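Local coordinates for ubiquitin-activating enzyme E1-like (Saccharomyces cerevisiae, PDB 3ONH), which forms with AOS1 the E1 enzyme that activates the SUMO protein SMT3 at the expense of ATP, this chain being the ubiquitin-fold domain of UBA2, at residues I10-S14 with D15-K19; M20-S23 with D24-L28; S34-Q37 with D38-L41; Y53-E56 with D57-D60. All blocks are in the same frame, centred on the assembly; numbering follows the deposited sequence.

Interaction 1: residues I10-S14 with D15-K19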
loop_
_atom_site.group_PDB
_atom_site.type_symbol
_atom_site.label_atom_id
_atom_site.label_comp_id
_atom_site.label_asym_id
_atom_site.label_seq_id
_atom_site.Cartn_x
_atom_site.Cartn_y
_atom_site.Cartn_z
ATOM N N ILE A 10 -7.406 0.395 5.152
ATOM C CA ILE A 10 -7.843 1.096 3.953
ATOM C C ILE A 10 -9.281 0.710 3.651
ATOM O O ILE A 10 -9.592 -0.471 3.516
ATOM C CB ILE A 10 -6.961 0.743 2.742
ATOM C CG1 ILE A 10 -5.531 1.228 2.967
ATOM C CG2 ILE A 10 -7.517 1.359 1.484
ATOM C CD1 ILE A 10 -4.571 0.835 1.859
ATOM N N LYS A 11 -10.159 1.706 3.553
ATOM C CA LYS A 11 -11.549 1.474 3.168
ATOM C C LYS A 11 -11.720 1.619 1.657
ATOM O O LYS A 11 -11.633 2.722 1.112
ATOM C CB LYS A 11 -12.481 2.446 3.896
ATOM C CG LYS A 11 -12.413 2.366 5.416
ATOM C CD LYS A 11 -13.114 3.566 6.050
ATOM C CE LYS A 11 -13.001 3.553 7.568
ATOM N NZ LYS A 11 -13.604 2.322 8.148
ATOM N N LEU A 12 -11.967 0.493 0.993
ATOM C CA LEU A 12 -12.083 0.430 -0.461
ATOM C C LEU A 12 -13.464 -0.033 -0.866
ATOM O O LEU A 12 -14.006 -0.957 -0.270
ATOM C CB LEU A 12 -11.071 -0.571 -1.028
ATOM C CG LEU A 12 -9.702 -0.078 -1.476
ATOM C CD1 LEU A 12 -8.727 -1.233 -1.494
ATOM C CD2 LEU A 12 -9.797 0.562 -2.846
ATOM N N SER A 13 -14.029 0.604 -1.885
ATOM C CA SER A 13 -15.219 0.078 -2.526
ATOM C C SER A 13 -14.794 -1.005 -3.516
ATOM O O SER A 13 -13.651 -1.036 -3.967
ATOM C CB SER A 13 -16.004 1.192 -3.224
ATOM O OG SER A 13 -15.233 1.831 -4.225
ATOM N N SER A 14 -15.712 -1.904 -3.843
ATOM C CA SER A 14 -15.413 -3.020 -4.729
ATOM C C SER A 14 -14.932 -2.556 -6.095
ATOM O O SER A 14 -13.976 -3.093 -6.643
ATOM C CB SER A 14 -16.650 -3.898 -4.893
ATOM O OG SER A 14 -17.236 -4.174 -3.634
ATOM N N ASP A 15 -15.613 -1.562 -6.648
ATOM C CA ASP A 15 -15.274 -1.047 -7.964
ATOM C C ASP A 15 -13.878 -0.468 -7.956
ATOM O O ASP A 15 -13.237 -0.362 -8.997
ATOM C CB ASP A 15 -16.262 0.038 -8.384
ATOM C CG ASP A 15 -16.172 1.275 -7.510
ATOM O OD1 ASP A 15 -16.055 1.131 -6.278
ATOM O OD2 ASP A 15 -16.230 2.395 -8.056
ATOM N N CYS A 16 -13.407 -0.091 -6.772
ATOM C CA CYS A 16 -12.106 0.551 -6.650
ATOM C C CYS A 16 -10.955 -0.458 -6.725
ATOM O O CYS A 16 -9.941 -0.210 -7.366
ATOM C CB CYS A 16 -12.027 1.371 -5.364
ATOM S SG CYS A 16 -10.611 2.474 -5.306
ATOM N N LEU A 17 -11.117 -1.599 -6.074
ATOM C CA LEU A 17 -10.121 -2.644 -6.188
ATOM C C LEU A 17 -9.952 -3.002 -7.658
ATOM O O LEU A 17 -8.842 -3.270 -8.116
ATOM C CB LEU A 17 -10.545 -3.876 -5.393
ATOM C CG LEU A 17 -9.425 -4.853 -5.027
ATOM C CD1 LEU A 17 -8.605 -4.335 -3.861
ATOM C CD2 LEU A 17 -10.005 -6.210 -4.694
ATOM N N ASN A 18 -11.056 -2.989 -8.394
ATOM C CA ASN A 18 -11.060 -3.426 -9.785
ATOM C C ASN A 18 -10.546 -2.398 -10.781
ATOM O O ASN A 18 -10.271 -2.744 -11.926
ATOM C CB ASN A 18 -12.464 -3.868 -10.214
ATOM C CG ASN A 18 -12.999 -5.017 -9.383
ATOM O OD1 ASN A 18 -12.256 -5.680 -8.662
ATOM N ND2 ASN A 18 -14.300 -5.257 -9.484
ATOM N N LYS A 19 -10.424 -1.141 -10.368
ATOM C CA LYS A 19 -10.008 -0.097 -11.303
ATOM C C LYS A 19 -8.700 0.573 -10.916
ATOM O O LYS A 19 -8.006 1.124 -11.765
ATOM C CB LYS A 19 -11.087 0.971 -11.438
ATOM C CG LYS A 19 -11.263 1.822 -10.196
ATOM C CD LYS A 19 -12.330 2.881 -10.408
ATOM C CE LYS A 19 -13.574 2.255 -11.015
ATOM N NZ LYS A 19 -14.682 3.234 -11.269
#
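The carbonyl oxygen of S13 takes two backbone N-H groups from the first turn of helix 14-19. C16 N reaches S13 O at 3.0 Å, with a bent N-H...O angle of 137° and the donor well above the carbonyl plane. L17 N adds a weak bond to S13 O at 3.3 Å. One residue on, N18 N gives a similarly weak bond to S14 O. S13 is the N-cap, between strand 6-12 and the helix. Its hydroxyl bonds the carboxylate of D15, whose CG sits between its own backbone N and carbonyl carbon (chi1 66°), a torsion that swings OD1 back over the cap. The very short 2.3 Å between S13 OG and D15 OD1 is doubtful as a length. S13 OG also bonds T103 N, and D15 OD2 bonds N102 N. K19 NZ lies 3.7 Å from D15 OD2, a long salt bridge, and has N102 OD1 as a second partner. Apolar atoms fill the inner side of the bend. CD1 of L12 meets CD1 of L17 at 3.9 Å, the two side chains crossing at about a right angle, while CD2 of L12 comes up against the sulfur of C16, so close that its exact placement is doubtful. The chemistry is therefore divided: buried leucine and cysteine on one side, and on the other a serine-aspartate cap whose negative charge probably interacts favourably with the N-terminal end of the helix, while S13 OG and D15 OD2 bind the backbone of the 102-103 loop.

Interaction 2: residues M20-S23 with D24-L28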
loop_
_atom_site.group_PDB
_atom_site.type_symbol
_atom_site.label_atom_id
_atom_site.label_comp_id
_atom_site.label_asym_id
_atom_site.label_seq_id
_atom_site.Cartn_x
_atom_site.Cartn_y
_atom_site.Cartn_z
ATOM N N MET A 20 -8.372 0.524 -9.629
ATOM C CA MET A 20 -7.199 1.191 -9.097
ATOM C C MET A 20 -5.931 0.535 -9.628
ATOM O O MET A 20 -5.727 -0.665 -9.450
ATOM C CB MET A 20 -7.218 1.113 -7.573
ATOM C CG MET A 20 -7.184 2.450 -6.858
ATOM S SD MET A 20 -5.615 3.299 -7.071
ATOM C CE MET A 20 -5.664 4.458 -5.707
ATOM N N LYS A 21 -5.084 1.317 -10.290
ATOM C CA LYS A 21 -3.837 0.791 -10.830
ATOM C C LYS A 21 -2.793 0.761 -9.739
ATOM O O LYS A 21 -2.818 1.583 -8.824
ATOM C CB LYS A 21 -3.349 1.621 -12.019
ATOM C CG LYS A 21 -4.032 1.278 -13.331
ATOM C CD LYS A 21 -4.062 2.480 -14.262
ATOM C CE LYS A 21 -2.702 3.168 -14.344
ATOM N NZ LYS A 21 -2.715 4.325 -15.288
ATOM N N LEU A 22 -1.887 -0.205 -9.836
ATOM C CA LEU A 22 -0.849 -0.395 -8.840
ATOM C C LEU A 22 0.038 0.839 -8.742
ATOM O O LEU A 22 0.360 1.304 -7.647
ATOM C CB LEU A 22 -0.016 -1.622 -9.198
ATOM C CG LEU A 22 1.115 -1.970 -8.244
ATOM C CD1 LEU A 22 0.569 -2.120 -6.836
ATOM C CD2 LEU A 22 1.804 -3.239 -8.693
ATOM N N SER A 23 0.425 1.368 -9.896
ATOM C CA SER A 23 1.268 2.554 -9.935
ATOM C C SER A 23 0.633 3.694 -9.152
ATOM O O SER A 23 1.315 4.411 -8.422
ATOM C CB SER A 23 1.525 2.984 -11.382
ATOM O OG SER A 23 0.313 3.107 -12.105
ATOM N N ASP A 24 -0.677 3.861 -9.310
ATOM C CA ASP A 24 -1.388 4.926 -8.620
ATOM C C ASP A 24 -1.484 4.648 -7.125
ATOM O O ASP A 24 -1.401 5.559 -6.309
ATOM C CB ASP A 24 -2.776 5.133 -9.227
ATOM C CG ASP A 24 -2.720 5.836 -10.565
ATOM O OD1 ASP A 24 -1.722 6.535 -10.825
ATOM O OD2 ASP A 24 -3.672 5.692 -11.356
ATOM N N PHE A 25 -1.653 3.382 -6.772
ATOM C CA PHE A 25 -1.762 3.006 -5.373
ATOM C C PHE A 25 -0.469 3.332 -4.640
ATOM O O PHE A 25 -0.483 3.830 -3.510
ATOM C CB PHE A 25 -2.089 1.521 -5.261
ATOM C CG PHE A 25 -2.660 1.126 -3.929
ATOM C CD1 PHE A 25 -3.841 1.687 -3.476
ATOM C CD2 PHE A 25 -2.028 0.175 -3.142
ATOM C CE1 PHE A 25 -4.377 1.319 -2.260
ATOM C CE2 PHE A 25 -2.559 -0.195 -1.919
ATOM C CZ PHE A 25 -3.738 0.376 -1.480
ATOM N N VAL A 26 0.650 3.055 -5.300
ATOM C CA VAL A 26 1.970 3.323 -4.743
ATOM C C VAL A 26 2.245 4.810 -4.487
ATOM O O VAL A 26 2.742 5.193 -3.424
ATOM C CB VAL A 26 3.063 2.763 -5.659
ATOM C CG1 VAL A 26 4.415 3.282 -5.243
ATOM C CG2 VAL A 26 3.038 1.242 -5.629
ATOM N N VAL A 27 1.953 5.642 -5.475
ATOM C CA VAL A 27 2.059 7.084 -5.322
ATOM C C VAL A 27 1.214 7.568 -4.142
ATOM O O VAL A 27 1.686 8.342 -3.305
ATOM C CB VAL A 27 1.595 7.809 -6.599
ATOM C CG1 VAL A 27 1.810 9.305 -6.462
ATOM C CG2 VAL A 27 2.342 7.274 -7.811
ATOM N N LEU A 28 -0.023 7.084 -4.079
ATOM C CA LEU A 28 -0.983 7.446 -3.041
ATOM C C LEU A 28 -0.431 7.193 -1.647
ATOM O O LEU A 28 -0.485 8.053 -0.773
ATOM C CB LEU A 28 -2.247 6.612 -3.218
ATOM C CG LEU A 28 -3.609 7.205 -2.859
ATOM C CD1 LEU A 28 -4.627 6.085 -2.751
ATOM C CD2 LEU A 28 -3.552 7.993 -1.567
HETATM O O HOH W 1 -5.616 3.890 -11.103
#
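A water joins K21 N, from which it accepts a bond at 2.8 Å, to D24 OD2, to which it donates at 2.7 Å. K21 is the N-cap of helix 22-33 and D24 the third residue inside it, so the water spans a link that a capping box would make directly. The backbone bonds of the first turn follow: F25 N to K21 O at 3.0 Å, lying in the carbonyl plane, and the straighter V26 N to L22 O at 2.9 Å (161°). K21 NZ stays 4.3 Å from D24 OD2, opposite charges near each other but beyond a salt bridge. Outside this polar start, M20 folds back over the turn. A bend at its chi2 (-68°) lays SD beside D24 CB and carries CE to the edge of the F25 ring, in its plane, 4.0 Å from CD1. The same methyl touches CD1 of L28 at 3.5 Å. M20 and F25, flanking the first turn, form a hydrophobic staple. Were M20 an alanine, the F25 edge and L28 CD1 would probably lose the methyl they share, and a gap would open beside the turn. Water bridge and staple both lie at the helix start, one polar and one apolar, and the D24 carboxylate probably interacts favourably with the positive end of the helix dipole.

Interaction 3: residues S34-Q37 with D38-L41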
loop_
_atom_site.group_PDB
_atom_site.type_symbol
_atom_site.label_atom_id
_atom_site.label_comp_id
_atom_site.label_asym_id
_atom_site.label_seq_id
_atom_site.Cartn_x
_atom_site.Cartn_y
_atom_site.Cartn_z
ATOM N N SER A 34 4.457 10.076 3.566
ATOM C CA SER A 34 5.791 10.663 3.433
ATOM C C SER A 34 6.906 9.635 3.379
ATOM O O SER A 34 7.897 9.742 4.100
ATOM C CB SER A 34 6.048 11.667 4.553
ATOM O OG SER A 34 4.998 12.616 4.586
ATOM N N TYR A 35 6.736 8.630 2.533
ATOM C CA TYR A 35 7.825 7.721 2.220
ATOM C C TYR A 35 8.661 8.366 1.125
ATOM O O TYR A 35 8.225 9.327 0.499
ATOM C CB TYR A 35 7.293 6.363 1.760
ATOM C CG TYR A 35 6.731 5.521 2.876
ATOM C CD1 TYR A 35 7.553 4.702 3.637
ATOM C CD2 TYR A 35 5.376 5.530 3.155
ATOM C CE1 TYR A 35 7.048 3.931 4.656
ATOM C CE2 TYR A 35 4.858 4.759 4.174
ATOM C CZ TYR A 35 5.700 3.968 4.922
ATOM O OH TYR A 35 5.183 3.203 5.940
ATOM N N PRO A 36 9.877 7.849 0.901
ATOM C CA PRO A 36 10.746 8.363 -0.162
ATOM C C PRO A 36 10.366 7.770 -1.513
ATOM O O PRO A 36 9.334 7.116 -1.625
ATOM C CB PRO A 36 12.129 7.855 0.240
ATOM C CG PRO A 36 11.976 7.297 1.629
ATOM C CD PRO A 36 10.568 6.865 1.742
ATOM N N GLN A 37 11.193 7.981 -2.529
ATOM C CA GLN A 37 10.879 7.449 -3.848
ATOM C C GLN A 37 11.060 5.941 -3.922
ATOM O O GLN A 37 10.196 5.230 -4.418
ATOM C CB GLN A 37 11.711 8.144 -4.913
ATOM C CG GLN A 37 11.575 9.638 -4.843
ATOM C CD GLN A 37 10.146 10.078 -4.553
ATOM O OE1 GLN A 37 9.368 10.351 -5.469
ATOM N NE2 GLN A 37 9.796 10.150 -3.273
ATOM N N ASP A 38 12.188 5.456 -3.425
ATOM C CA ASP A 38 12.458 4.029 -3.428
ATOM C C ASP A 38 11.697 3.342 -2.311
ATOM O O ASP A 38 11.971 3.567 -1.136
ATOM C CB ASP A 38 13.944 3.757 -3.263
ATOM C CG ASP A 38 14.766 4.254 -4.427
ATOM O OD1 ASP A 38 14.178 4.531 -5.490
ATOM O OD2 ASP A 38 16.006 4.360 -4.277
ATOM N N ILE A 39 10.770 2.473 -2.694
ATOM C CA ILE A 39 9.854 1.857 -1.755
ATOM C C ILE A 39 9.695 0.365 -2.036
ATOM O O ILE A 39 10.115 -0.132 -3.085
ATOM C CB ILE A 39 8.481 2.549 -1.835
ATOM C CG1 ILE A 39 8.103 3.108 -0.475
ATOM C CG2 ILE A 39 7.414 1.634 -2.439
ATOM C CD1 ILE A 39 9.065 4.144 0.008
ATOM N N SER A 40 9.098 -0.343 -1.083
ATOM C CA SER A 40 8.757 -1.751 -1.259
ATOM C C SER A 40 7.303 -1.972 -0.878
ATOM O O SER A 40 6.863 -1.521 0.174
ATOM C CB SER A 40 9.647 -2.634 -0.380
ATOM O OG SER A 40 10.016 -3.815 -1.065
ATOM N N LEU A 41 6.564 -2.666 -1.738
ATOM C CA LEU A 41 5.175 -3.032 -1.466
ATOM C C LEU A 41 5.019 -4.543 -1.562
ATOM O O LEU A 41 5.163 -5.133 -2.629
ATOM C CB LEU A 41 4.224 -2.337 -2.439
ATOM C CG LEU A 41 2.736 -2.327 -2.066
ATOM C CD1 LEU A 41 1.993 -1.269 -2.860
ATOM C CD2 LEU A 41 2.092 -3.688 -2.275
#
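I39 reaches back over the turn to Y35 and P36, and its side chain can be followed outward. CB lies 4.1 Å from Q37 O, the backbone oxygen two residues earlier. CG1 passes 4.0 Å from Y35 CB. The isoleucine's chi1, -122°, is close to eclipsed, and its chi2 (62°) then folds the terminal methyl inward across the bend. There CD1 does most of the touching. I39 CD1 presses on Y35 CB at 3.3 Å, a separation short enough to make the exact position of the methyl doubtful. CD1 also faces P36, 3.4 Å from P36 O and 3.6 Å from P36 CD. The same methyl stands obliquely to the Y35 ring, with I39 CD1 3.9 Å from Y35 CG. The isoleucine crosses both the tyrosine and the proline at about a right angle. The contact is apolar carbon packing, apart from the methyl lying on P36 O. In the fold it closes the connection from helix 22-33 to strand 39-43. S34 leaves the helix with positive phi; Q37 O is held by R30 of that helix, and D38 N by E80. Y35 and I39 both touch F76 of strand 73-78, the two aromatic planes at about 60°, while Y35 also touches I89 of strand 84-95, so that the loop is seated between the helix end and the sheet.

Interaction 4: residues Y53-E56 with D57-D60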
loop_
_atom_site.group_PDB
_atom_site.type_symbol
_atom_site.label_atom_id
_atom_site.label_comp_id
_atom_site.label_asym_id
_atom_site.label_seq_id
_atom_site.Cartn_x
_atom_site.Cartn_y
_atom_site.Cartn_z
ATOM N N TYR A 53 11.512 -0.581 -6.104
ATOM C CA TYR A 53 12.199 0.386 -6.946
ATOM C C TYR A 53 13.013 -0.290 -8.039
ATOM O O TYR A 53 13.893 0.324 -8.638
ATOM C CB TYR A 53 13.142 1.191 -6.081
ATOM C CG TYR A 53 14.137 0.308 -5.380
ATOM C CD1 TYR A 53 15.433 0.171 -5.860
ATOM C CD2 TYR A 53 13.773 -0.414 -4.254
ATOM C CE1 TYR A 53 16.343 -0.644 -5.223
ATOM C CE2 TYR A 53 14.678 -1.234 -3.609
ATOM C CZ TYR A 53 15.961 -1.346 -4.099
ATOM O OH TYR A 53 16.864 -2.164 -3.458
ATOM N N ASP A 54 12.718 -1.555 -8.296
ATOM C CA ASP A 54 13.534 -2.360 -9.184
ATOM C C ASP A 54 12.626 -3.371 -9.874
ATOM O O ASP A 54 13.013 -4.037 -10.836
ATOM C CB ASP A 54 14.596 -3.075 -8.357
ATOM C CG ASP A 54 15.881 -3.284 -9.115
ATOM O OD1 ASP A 54 16.938 -3.387 -8.454
ATOM O OD2 ASP A 54 15.838 -3.348 -10.363
ATOM N N PHE A 55 11.405 -3.478 -9.360
ATOM C CA PHE A 55 10.400 -4.364 -9.922
ATOM C C PHE A 55 9.097 -3.597 -10.016
ATOM O O PHE A 55 8.248 -3.675 -9.137
ATOM C CB PHE A 55 10.238 -5.616 -9.056
ATOM C CG PHE A 55 9.192 -6.563 -9.551
ATOM C CD1 PHE A 55 9.363 -7.248 -10.742
ATOM C CD2 PHE A 55 8.038 -6.774 -8.822
ATOM C CE1 PHE A 55 8.399 -8.111 -11.199
ATOM C CE2 PHE A 55 7.074 -7.638 -9.274
ATOM C CZ PHE A 55 7.257 -8.312 -10.465
ATOM N N GLU A 56 8.962 -2.832 -11.091
ATOM C CA GLU A 56 7.774 -2.035 -11.323
ATOM C C GLU A 56 6.924 -2.646 -12.435
ATOM O O GLU A 56 6.026 -1.998 -12.968
ATOM C CB GLU A 56 8.194 -0.614 -11.681
ATOM C CG GLU A 56 9.332 -0.106 -10.799
ATOM C CD GLU A 56 9.708 1.335 -11.083
ATOM O OE1 GLU A 56 10.620 1.859 -10.404
ATOM O OE2 GLU A 56 9.091 1.945 -11.982
ATOM N N ASP A 57 7.200 -3.911 -12.752
ATOM C CA ASP A 57 6.594 -4.601 -13.893
ATOM C C ASP A 57 5.072 -4.745 -13.833
ATOM O O ASP A 57 4.425 -4.891 -14.867
ATOM C CB ASP A 57 7.214 -5.988 -14.095
ATOM C CG ASP A 57 8.724 -5.948 -14.193
ATOM O OD1 ASP A 57 9.303 -4.855 -14.048
ATOM O OD2 ASP A 57 9.332 -7.014 -14.416
ATOM N N LEU A 58 4.493 -4.725 -12.635
ATOM C CA LEU A 58 3.038 -4.825 -12.514
ATOM C C LEU A 58 2.418 -3.438 -12.356
ATOM O O LEU A 58 1.314 -3.284 -11.841
ATOM C CB LEU A 58 2.678 -5.709 -11.329
ATOM C CG LEU A 58 3.166 -7.157 -11.392
ATOM C CD1 LEU A 58 3.060 -7.776 -10.008
ATOM C CD2 LEU A 58 2.362 -7.942 -12.411
ATOM N N ASN A 59 3.160 -2.435 -12.809
ATOM C CA ASN A 59 2.776 -1.035 -12.712
ATOM C C ASN A 59 1.372 -0.762 -13.231
ATOM O O ASN A 59 0.613 0.007 -12.637
ATOM C CB ASN A 59 3.768 -0.202 -13.526
ATOM C CG ASN A 59 3.991 1.168 -12.948
ATOM O OD1 ASN A 59 4.270 1.317 -11.758
ATOM N ND2 ASN A 59 3.885 2.186 -13.793
ATOM N N ASP A 60 1.036 -1.397 -14.349
ATOM C CA ASP A 60 -0.182 -1.082 -15.082
ATOM C C ASP A 60 -1.359 -2.012 -14.759
ATOM O O ASP A 60 -2.434 -1.876 -15.334
ATOM C CB ASP A 60 0.101 -1.094 -16.584
ATOM C CG ASP A 60 -0.649 -0.007 -17.322
ATOM O OD1 ASP A 60 -0.712 1.123 -16.789
ATOM O OD2 ASP A 60 -1.175 -0.279 -18.425
HETATM O O HOH W 2 11.118 -2.309 -13.024
HETATM O O HOH W 3 11.869 -5.041 -13.714
HETATM O O HOH W 4 5.546 -4.336 -9.988
#
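E56 and N59 are joined by the backbone bond of a type I beta turn: N59 N reaches E56 O at 2.9 Å, with an angle of 134° and the donor above the carbonyl plane. Water makes the second kind of bond. One molecule donates to F55 O and accepts a bond from L58 N, 2.9 Å from each, spanning the turn beside its direct bond. A second accepts a bond from E56 N at 2.9 Å and lies near D57 OD1 and D54 O. A third, 2.6 Å from D57 OD1, also approaches D54 O; the two waters have fewer protons than acceptors within reach, so these bonds are probably shared. The third kind is packing on the F55 ring. With CG anti to the backbone N (chi1 178°), the ring swings under the turn, and D57 N comes over one face. The D57 side chain crosses that of F55 at about a right angle, its carboxylate at the CD1-CE1 rim with the planes 50° apart and OD2 3.5 Å from F55 CE1. Beyond it, CD1 of L58 meets F55 CE2 obliquely at 4.1 Å. A serine in place of F55 would probably leave D57 N without the ring face it lies over and L58 CD1 without its apolar neighbour. S23 at the start of helix 22-33 binds N59 O through its hydroxyl, and E56 and N59 touch F51 of strand 48-52. The arrangement is a surface turn of the long loop between strands 48-52 and 73-78, consistent with the irregular connection that follows a beta hairpin in ubiquitin-like folds.

In the fold
Helix 22-33 ties the four contacts together. Interaction 2, nearest the chain centre, touches all the others: F25 reaches I10 of interaction 1, V26 meets L41 of interaction 3, and S23 and L22 rest against N59 and L58 of interaction 4. Interactions 1 and 3 both reach the same sheet, on opposite sides of the chain's centre, about 22 Å apart between centres. Interactions 1 to 3 are partly buried, interaction 4 a surface contact, and their chemistry follows their place. Interactions 1 and 2 are helix starts, mixing polar caps with apolar packing; interaction 3, leaving a helix for a strand, is mostly carbon; interaction 4 relies on waters. Interactions 3 and 4 touch where D38 meets Y53.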